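Local coordinates for aminopeptidase YwaD (Bacillus subtilis, PDB 6HC7), which hydrolyses the N-terminal residue from peptides, with a preference for arginine, lysine and leucine, as a secreted zinc metallopeptidase, at residues A67-S72 and T226-I231; A293-L298 and I450-K455; L335-L340 and L363-G368. All blocks are in the same frame, centred on the assembly; numbering follows the deposited sequence.

Contact 1: A67-S72 and T226-I231; sequences AAEKKS and TSQNII
Glu69 reaches from helix 67-82 across to Ser227 on strand 214-234. CB leaves the helix in the direction of the strand, and with CG anti to the backbone N (chi1 -177°) the extended chain carries the carboxylate over to it. CG passes Gln228 NE2 at 3.8 Å; the two side chains run past each other in opposite directions, and their carboxylate and amide planes stand nearly perpendicular (84°). At the tip, OE1 accepts a hydrogen bond of 2.6 Å from Ser227 OG, which comes from above the carboxylate plane. The backbone N of Gly65 binds OE1 as well, and so does a water that also donates to Thr226 O and accepts from Gln228 NE2. OE2 is taken by the backbone N of Ala293, so both oxygens of this buried carboxylate are satisfied. The next residue, Lys70, crosses Gln228 at about a right angle, its CE 3.3 Å from Gln228 OE1, and bends at chi2 and chi4 to bring NZ to Thr226, where it donates to OG1 at 2.8 Å; Thr226 O lies 2.7 Å from the same NZ. The polar layer thus fastens an outer helix onto the long strand 214-234, as in the helix-covered central sheet of M28 peptidases, here on the side of the helix that faces the zinc-binding loop.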
loop_
_atom_site.group_PDB
_atom_site.type_symbol
_atom_site.label_atom_id
_atom_site.label_comp_id
_atom_site.label_asym_id
_atom_site.label_seq_id
_atom_site.Cartn_x
_atom_site.Cartn_y
_atom_site.Cartn_z
ATOM N N ALA A 67 -1.102 16.687 0.613
ATOM C CA ALA A 67 -1.176 17.427 1.865
ATOM C C ALA A 67 -1.631 16.543 3.029
ATOM O O ALA A 67 -1.099 16.644 4.145
ATOM C CB ALA A 67 -2.095 18.609 1.709
ATOM N N ALA A 68 -2.593 15.661 2.761
ATOM C CA ALA A 68 -3.121 14.786 3.804
ATOM C C ALA A 68 -2.107 13.740 4.263
ATOM O O ALA A 68 -2.133 13.343 5.424
ATOM C CB ALA A 68 -4.385 14.108 3.336
ATOM N N GLU A 69 -1.233 13.275 3.366
ATOM C CA GLU A 69 -0.191 12.351 3.787
ATOM C C GLU A 69 0.807 13.093 4.660
ATOM O O GLU A 69 1.297 12.564 5.667
ATOM C CB GLU A 69 0.539 11.704 2.608
ATOM C CG GLU A 69 1.585 10.682 3.100
ATOM C CD GLU A 69 2.397 10.014 1.984
ATOM O OE1 GLU A 69 2.986 10.699 1.117
ATOM O OE2 GLU A 69 2.453 8.772 1.985
ATOM N N LYS A 70 1.100 14.328 4.278
ATOM C CA LYS A 70 2.089 15.108 5.009
ATOM C C LYS A 70 1.538 15.498 6.380
ATOM O O LYS A 70 2.265 15.536 7.350
ATOM C CB LYS A 70 2.517 16.334 4.194
ATOM C CG LYS A 70 3.483 15.987 3.056
ATOM C CD LYS A 70 4.459 17.110 2.779
ATOM C CE LYS A 70 5.755 16.610 2.148
ATOM N NZ LYS A 70 5.502 15.820 0.917
ATOM N N LYS A 71 0.237 15.729 6.451
ATOM C CA LYS A 71 -0.421 16.076 7.704
ATOM C C LYS A 71 -0.507 14.872 8.642
ATOM O O LYS A 71 -0.489 15.013 9.869
ATOM C CB LYS A 71 -1.823 16.638 7.417
ATOM C CG LYS A 71 -2.590 17.144 8.639
ATOM C CD LYS A 71 -3.360 18.428 8.295
ATOM C CE LYS A 71 -4.211 18.910 9.454
ATOM N NZ LYS A 71 -5.526 18.211 9.529
ATOM N N SER A 72 -0.602 13.685 8.050
ATOM C CA SER A 72 -0.630 12.441 8.811
ATOM C C SER A 72 0.736 12.160 9.416
ATOM O O SER A 72 0.851 11.636 10.518
ATOM C CB SER A 72 -1.055 11.279 7.923
ATOM O OG SER A 72 -2.323 11.536 7.356
ATOM N N THR A 226 7.036 14.629 -2.979
ATOM C CA THR A 226 7.759 13.913 -1.920
ATOM C C THR A 226 6.835 13.246 -0.912
ATOM O O THR A 226 5.704 13.659 -0.699
ATOM C CB THR A 226 8.687 14.836 -1.109
ATOM O OG1 THR A 226 7.904 15.888 -0.524
ATOM C CG2 THR A 226 9.817 15.410 -1.971
ATOM N N SER A 227 7.354 12.223 -0.265
ATOM C CA SER A 227 6.664 11.569 0.823
ATOM C C SER A 227 7.702 11.389 1.907
ATOM O O SER A 227 8.830 11.862 1.765
ATOM C CB SER A 227 6.070 10.218 0.394
ATOM O OG SER A 227 5.337 9.614 1.448
ATOM N N GLN A 228 7.349 10.667 2.961
ATOM C CA GLN A 228 8.255 10.507 4.076
ATOM C C GLN A 228 7.917 9.329 4.994
ATOM O O GLN A 228 6.752 8.979 5.185
ATOM C CB GLN A 228 8.289 11.798 4.901
ATOM C CG GLN A 228 6.923 12.217 5.389
ATOM C CD GLN A 228 6.071 12.812 4.284
ATOM O OE1 GLN A 228 6.514 13.707 3.555
ATOM N NE2 GLN A 228 4.845 12.303 4.139
ATOM N N ASN A 229 8.965 8.764 5.583
ATOM C CA ASN A 229 8.861 7.762 6.636
ATOM C C ASN A 229 9.047 8.418 7.987
ATOM O O ASN A 229 9.862 9.332 8.134
ATOM C CB ASN A 229 9.899 6.671 6.419
ATOM C CG ASN A 229 9.812 6.076 5.019
ATOM O OD1 ASN A 229 8.717 5.781 4.508
ATOM N ND2 ASN A 229 10.952 5.925 4.382
ATOM N N ILE A 230 8.255 7.989 8.961
ATOM C CA ILE A 230 8.395 8.466 10.325
ATOM C C ILE A 230 8.954 7.334 11.191
ATOM O O ILE A 230 8.302 6.319 11.391
ATOM C CB ILE A 230 7.059 8.979 10.898
ATOM C CG1 ILE A 230 6.552 10.154 10.080
ATOM C CG2 ILE A 230 7.223 9.467 12.329
ATOM C CD1 ILE A 230 5.739 9.741 8.897
ATOM N N ILE A 231 10.164 7.541 11.699
ATOM C CA ILE A 231 10.938 6.529 12.401
ATOM C C ILE A 231 11.106 6.885 13.866
ATOM O O ILE A 231 11.596 7.964 14.193
ATOM C CB ILE A 231 12.315 6.396 11.736
ATOM C CG1 ILE A 231 12.138 6.377 10.204
ATOM C CG2 ILE A 231 13.075 5.181 12.273
ATOM C CD1 ILE A 231 13.346 6.763 9.408
HETATM O O HOH W 1 3.538 13.153 1.416
#

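Contact 2: A293-L298 and I450-K455; sequences AEELGL and IFEDIK. With ZN (zinc ion), chain E.
Glu295 and Glu452 share one zinc ion, the metal that is probably the catalytic one of the two-zinc site characteristic of M28 aminopeptidases. Glu295 grips it with both carboxylate oxygens, while Glu452, from the C-terminal segment, supplies OE1 at 2.5 Å; Asp262 and His401 complete the set of protein ligands. Glu452 OE1 is also hydrogen-bonded to Tyr400 OH. The two carboxylate planes are turned 79° apart, and their metal-bound oxygens, Glu295 OE2 and Glu452 OE1, approach to 3.0 Å because the ion draws both in. The second oxygen, Glu452 OE2, lies 3.1 Å from Glu294 OE1, two acceptors that form no hydrogen bond.

Packing is tight at Gly297, whose CA sits 3.6 Å from Phe451 CD2: a side chain on this residue would collide with the ring, and its backbone angles also call for glycine. Leu296 O meets the ring at its edge. Beside it, Leu298 has CG anti to the carbonyl carbon (chi1 -44°), which lays the branch against Ile450 O, and CG stands 4.1 Å from Ile450 CG2. Val374 and Pro375 also touch this leucine, and an alanine here would probably open a gap between them and Ile450. The outer side is looser: Ile450 and Phe451 are partly exposed, and beyond Glu452 the chain departs from the loop to an exposed Asp453. Between the backbones, a water donates to both Glu294 O and Ile450 O, the latter at 2.8 Å.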
loop_
_atom_site.group_PDB
_atom_site.type_symbol
_atom_site.label_atom_id
_atom_site.label_comp_id
_atom_site.label_asym_id
_atom_site.label_seq_id
_atom_site.Cartn_x
_atom_site.Cartn_y
_atom_site.Cartn_z
ATOM N N ALA A 293 3.923 6.251 1.168
ATOM C CA ALA A 293 3.908 5.923 -0.247
ATOM C C ALA A 293 4.122 4.433 -0.513
ATOM O O ALA A 293 4.798 4.058 -1.471
ATOM C CB ALA A 293 4.969 6.758 -0.986
ATOM N N GLU A 294 3.548 3.584 0.334
ATOM C CA GLU A 294 3.613 2.144 0.111
ATOM C C GLU A 294 2.778 1.797 -1.104
ATOM O O GLU A 294 3.111 0.925 -1.911
ATOM C CB GLU A 294 3.112 1.403 1.340
ATOM C CG GLU A 294 3.079 -0.095 1.245
ATOM C CD GLU A 294 1.884 -0.613 0.473
ATOM O OE1 GLU A 294 1.954 -1.740 -0.051
ATOM O OE2 GLU A 294 0.871 0.110 0.392
ATOM N N GLU A 295 1.700 2.554 -1.221
ATOM C CA GLU A 295 0.621 2.339 -2.151
ATOM C C GLU A 295 1.024 2.652 -3.590
ATOM O O GLU A 295 0.246 2.424 -4.518
ATOM C CB GLU A 295 -0.552 3.206 -1.688
ATOM C CG GLU A 295 -1.913 2.673 -1.888
ATOM C CD GLU A 295 -2.224 1.425 -1.091
ATOM O OE1 GLU A 295 -2.780 1.529 0.030
ATOM O OE2 GLU A 295 -1.951 0.334 -1.637
ATOM N N LEU A 296 2.241 3.174 -3.774
ATOM C CA LEU A 296 2.791 3.439 -5.112
ATOM C C LEU A 296 3.836 2.414 -5.502
ATOM O O LEU A 296 4.507 2.575 -6.515
ATOM C CB LEU A 296 3.441 4.824 -5.188
ATOM C CG LEU A 296 2.579 6.081 -5.100
ATOM C CD1 LEU A 296 3.474 7.294 -5.140
ATOM C CD2 LEU A 296 1.581 6.105 -6.230
ATOM N N GLY A 297 4.012 1.387 -4.676
ATOM C CA GLY A 297 5.019 0.383 -4.948
ATOM C C GLY A 297 6.117 0.360 -3.899
ATOM O O GLY A 297 7.312 0.425 -4.247
ATOM N N LEU A 298 5.698 0.284 -2.629
ATOM C CA LEU A 298 6.595 0.140 -1.490
ATOM C C LEU A 298 7.691 1.199 -1.488
ATOM O O LEU A 298 8.844 0.904 -1.157
ATOM C CB LEU A 298 7.234 -1.247 -1.499
ATOM C CG LEU A 298 6.341 -2.452 -1.807
ATOM C CD1 LEU A 298 7.124 -3.739 -1.558
ATOM C CD2 LEU A 298 5.012 -2.434 -1.018
ATOM N N ILE A 450 5.483 -6.966 -5.450
ATOM C CA ILE A 450 5.774 -5.611 -5.036
ATOM C C ILE A 450 4.532 -4.715 -5.084
ATOM O O ILE A 450 4.148 -4.133 -4.071
ATOM C CB ILE A 450 6.886 -5.032 -5.904
ATOM C CG1 ILE A 450 8.213 -5.689 -5.527
ATOM C CG2 ILE A 450 6.964 -3.514 -5.764
ATOM C CD1 ILE A 450 9.328 -5.373 -6.480
ATOM N N PHE A 451 3.889 -4.628 -6.245
ATOM C CA PHE A 451 2.773 -3.699 -6.432
ATOM C C PHE A 451 1.418 -4.300 -6.069
ATOM O O PHE A 451 1.319 -5.487 -5.790
ATOM C CB PHE A 451 2.747 -3.211 -7.872
ATOM C CG PHE A 451 3.992 -2.490 -8.277
ATOM C CD1 PHE A 451 5.067 -3.181 -8.817
ATOM C CD2 PHE A 451 4.095 -1.116 -8.121
ATOM C CE1 PHE A 451 6.220 -2.516 -9.187
ATOM C CE2 PHE A 451 5.242 -0.448 -8.498
ATOM C CZ PHE A 451 6.310 -1.147 -9.027
ATOM N N GLU A 452 0.385 -3.456 -6.041
ATOM C CA GLU A 452 -0.995 -3.914 -5.905
ATOM C C GLU A 452 -1.806 -3.509 -7.150
ATOM O O GLU A 452 -1.463 -2.537 -7.826
ATOM C CB GLU A 452 -1.630 -3.349 -4.635
ATOM C CG GLU A 452 -0.898 -3.734 -3.358
ATOM C CD GLU A 452 -1.440 -3.039 -2.109
ATOM O OE1 GLU A 452 -2.605 -2.577 -2.118
ATOM O OE2 GLU A 452 -0.688 -2.953 -1.113
ATOM N N ASP A 453 -2.855 -4.276 -7.455
ATOM C CA ASP A 453 -3.772 -3.999 -8.571
ATOM C C ASP A 453 -3.070 -3.690 -9.909
ATOM O O ASP A 453 -3.321 -2.635 -10.501
ATOM C CB ASP A 453 -4.704 -2.823 -8.204
ATOM C CG ASP A 453 -5.653 -3.142 -7.028
ATOM O OD1 ASP A 453 -5.432 -4.156 -6.327
ATOM O OD2 ASP A 453 -6.622 -2.373 -6.795
ATOM N N ILE A 454 -2.198 -4.577 -10.403
ATOM C CA ILE A 454 -1.524 -4.278 -11.688
ATOM C C ILE A 454 -2.234 -4.888 -12.898
ATOM O O ILE A 454 -1.764 -4.753 -14.029
ATOM C CB ILE A 454 -0.011 -4.728 -11.734
ATOM C CG1 ILE A 454 0.209 -6.126 -11.163
ATOM C CG2 ILE A 454 0.889 -3.736 -11.018
ATOM C CD1 ILE A 454 1.651 -6.598 -11.333
ATOM N N LYS A 455 -3.367 -5.545 -12.664
ATOM C CA LYS A 455 -4.206 -6.012 -13.765
ATOM C C LYS A 455 -5.642 -6.235 -13.263
ATOM O O LYS A 455 -6.537 -6.635 -14.021
ATOM C CB LYS A 455 -3.612 -7.284 -14.410
ATOM C CG LYS A 455 -4.080 -8.605 -13.814
ATOM C CD LYS A 455 -3.057 -9.722 -13.998
ATOM C CE LYS A 455 -2.837 -10.102 -15.462
ATOM N NZ LYS A 455 -1.824 -11.209 -15.608
ATOM O OXT LYS A 455 -5.946 -5.984 -12.087
HETATM ZN ZN ZN E . -3.356 -0.990 -0.302
HETATM O O HOH W 2 2.984 -1.695 -3.510
#

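Contact 3: L335-L340 and L363-G368; sequences LYVNTL and LSLTQG
Leu335 O accepts from Ser364 N at 3.2 Å, and the CA-H of Leu363 leans on the same oxygen. Tyr336 follows on the sheet face that also carries Ser364 and Thr366. Its ring passes beside these neighbours with CG anti to the carbonyl carbon (chi1 -74°), which brings CD2 to 3.4 Å from Thr366 CG2 and sets CE2 near Ser364 CB. The hydroxyl of Thr366 is directed to another partner, Glu394, and its methyl is what remains for the tyrosine. At Val337 the backbone N gives a nearly straight bond to Ser364 O (2.8 Å, 170° at the hydrogen), and the carbonyl in turn receives Thr366 N. The valine side chain drops to the opposite face, where CG2 meets Leu363 CD2 at 4.2 Å and Trp348 of helix 346-358 touches Val337, Leu363 and Leu365 alike.

That helix is the crossover of a beta-alpha-beta unit, linking the two parallel strands and packing on the face of Val337. The unit belongs to the alpha/beta fold of the M28 peptidase domain, and strand 382-389 continues the sheet antiparallel on the far side of strand 334-339.

Asn338 lies side by side with Thr366 and points the same way, and its CA-H faces Thr366 O. The next residue, Thr339, donates from N to that oxygen. Its CG2 touches Leu365 CD1 at 3.5 Å, the two side chains crossing at about a right angle, while its hydroxyl binds Asp341 and Gln343 O. Thr339 O then takes Gly368 N. Leu340 ends the segment, its O accepting from Gln367 NE2 at 2.9 Å; Leu340 O lies close to the amide plane of Gln367, while NE2 comes from above the plane of that carbonyl.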
loop_
_atom_site.group_PDB
_atom_site.type_symbol
_atom_site.label_atom_id
_atom_site.label_comp_id
_atom_site.label_asym_id
_atom_site.label_seq_id
_atom_site.Cartn_x
_atom_site.Cartn_y
_atom_site.Cartn_z
ATOM N N LEU A 335 -5.947 -14.886 10.844
ATOM C CA LEU A 335 -4.794 -13.981 10.773
ATOM C C LEU A 335 -3.645 -14.616 10.009
ATOM O O LEU A 335 -3.059 -15.580 10.463
ATOM C CB LEU A 335 -4.335 -13.601 12.181
ATOM C CG LEU A 335 -3.338 -12.465 12.421
ATOM C CD1 LEU A 335 -3.683 -11.247 11.579
ATOM C CD2 LEU A 335 -3.345 -12.084 13.902
ATOM N N TYR A 336 -3.316 -14.077 8.848
ATOM C CA TYR A 336 -2.264 -14.650 8.031
ATOM C C TYR A 336 -0.931 -13.964 8.252
ATOM O O TYR A 336 -0.871 -12.747 8.401
ATOM C CB TYR A 336 -2.640 -14.586 6.552
ATOM C CG TYR A 336 -3.687 -15.600 6.177
ATOM C CD1 TYR A 336 -5.036 -15.331 6.360
ATOM C CD2 TYR A 336 -3.324 -16.847 5.671
ATOM C CE1 TYR A 336 -6.003 -16.271 6.024
ATOM C CE2 TYR A 336 -4.277 -17.789 5.336
ATOM C CZ TYR A 336 -5.617 -17.496 5.518
ATOM O OH TYR A 336 -6.577 -18.423 5.190
ATOM N N VAL A 337 0.128 -14.767 8.279
ATOM C CA VAL A 337 1.487 -14.280 8.380
ATOM C C VAL A 337 2.159 -14.513 7.039
ATOM O O VAL A 337 2.525 -15.639 6.697
ATOM C CB VAL A 337 2.264 -14.989 9.508
ATOM C CG1 VAL A 337 3.683 -14.459 9.603
ATOM C CG2 VAL A 337 1.534 -14.823 10.832
ATOM N N ASN A 338 2.313 -13.445 6.272
ATOM C CA ASN A 338 2.802 -13.554 4.916
ATOM C C ASN A 338 4.312 -13.434 4.819
ATOM O O ASN A 338 4.882 -12.452 5.278
ATOM C CB ASN A 338 2.164 -12.477 4.034
ATOM C CG ASN A 338 0.739 -12.800 3.635
ATOM O OD1 ASN A 338 0.450 -12.984 2.450
ATOM N ND2 ASN A 338 -0.159 -12.846 4.607
ATOM N N THR A 339 4.966 -14.411 4.196
ATOM C CA THR A 339 6.375 -14.232 3.874
ATOM C C THR A 339 6.572 -14.340 2.378
ATOM O O THR A 339 5.884 -15.091 1.700
ATOM C CB THR A 339 7.286 -15.255 4.601
ATOM O OG1 THR A 339 7.320 -16.490 3.879
ATOM C CG2 THR A 339 6.800 -15.492 6.037
ATOM N N LEU A 340 7.525 -13.580 1.867
ATOM C CA LEU A 340 7.698 -13.439 0.441
ATOM C C LEU A 340 7.924 -14.789 -0.235
ATOM O O LEU A 340 7.643 -14.945 -1.429
ATOM C CB LEU A 340 8.863 -12.487 0.144
ATOM C CG LEU A 340 9.163 -12.249 -1.335
ATOM C CD1 LEU A 340 8.021 -11.471 -1.983
ATOM C CD2 LEU A 340 10.497 -11.554 -1.544
ATOM N N LEU A 363 -4.174 -18.864 13.372
ATOM C CA LEU A 363 -2.966 -18.240 12.829
ATOM C C LEU A 363 -2.346 -19.122 11.750
ATOM O O LEU A 363 -2.214 -20.329 11.934
ATOM C CB LEU A 363 -1.968 -17.971 13.956
ATOM C CG LEU A 363 -0.794 -17.025 13.721
ATOM C CD1 LEU A 363 -0.691 -16.141 14.924
ATOM C CD2 LEU A 363 0.484 -17.791 13.572
ATOM N N SER A 364 -1.977 -18.546 10.614
ATOM C CA SER A 364 -1.459 -19.375 9.539
ATOM C C SER A 364 -0.320 -18.721 8.792
ATOM O O SER A 364 -0.375 -17.544 8.451
ATOM C CB SER A 364 -2.576 -19.734 8.553
ATOM O OG SER A 364 -3.791 -19.989 9.246
ATOM N N LEU A 365 0.719 -19.491 8.537
ATOM C CA LEU A 365 1.762 -19.019 7.659
ATOM C C LEU A 365 1.230 -19.146 6.262
ATOM O O LEU A 365 0.428 -20.028 5.995
ATOM C CB LEU A 365 3.055 -19.819 7.811
ATOM C CG LEU A 365 4.204 -19.404 6.881
ATOM C CD1 LEU A 365 4.791 -18.042 7.282
ATOM C CD2 LEU A 365 5.291 -20.483 6.818
ATOM N N THR A 366 1.664 -18.260 5.376
ATOM C CA THR A 366 1.371 -18.404 3.973
ATOM C C THR A 366 2.334 -17.512 3.231
ATOM O O THR A 366 3.083 -16.767 3.857
ATOM C CB THR A 366 -0.096 -18.036 3.632
ATOM O OG1 THR A 366 -0.320 -18.214 2.229
ATOM C CG2 THR A 366 -0.392 -16.595 4.000
ATOM N N GLN A 367 2.321 -17.608 1.905
ATOM C CA GLN A 367 3.101 -16.730 1.043
ATOM C C GLN A 367 2.343 -15.435 0.736
ATOM O O GLN A 367 1.118 -15.431 0.632
ATOM C CB GLN A 367 3.463 -17.448 -0.258
ATOM C CG GLN A 367 4.533 -16.742 -1.115
ATOM C CD GLN A 367 3.989 -15.567 -1.960
ATOM O OE1 GLN A 367 2.773 -15.408 -2.124
ATOM N NE2 GLN A 367 4.897 -14.732 -2.477
ATOM N N GLY A 368 3.081 -14.337 0.593
ATOM C CA GLY A 368 2.503 -13.080 0.149
ATOM C C GLY A 368 3.472 -11.914 0.148
ATOM O O GLY A 368 4.208 -11.709 1.103
#

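How the contacts relate
Contact 2 is the hub, since it holds the probable catalytic zinc, and the other two approach it from different directions. Contact 1 touches it directly: Glu69 OE2 is 3.0 Å from Ala293 N, a probable hydrogen bond that probably helps to fix the loop carrying Glu295, although the Glu69 side chain remains about 12 Å from a zinc ion. Contact 3 does not touch contact 2; their nearest atoms are about 6 Å apart, and in sequence it is nested within the span that contact 2 closes. The Asn338 side chain is about 11 Å from a zinc. Contacts 1 and 3 have centres about 28 Å apart, on opposite sides of the chain's centre.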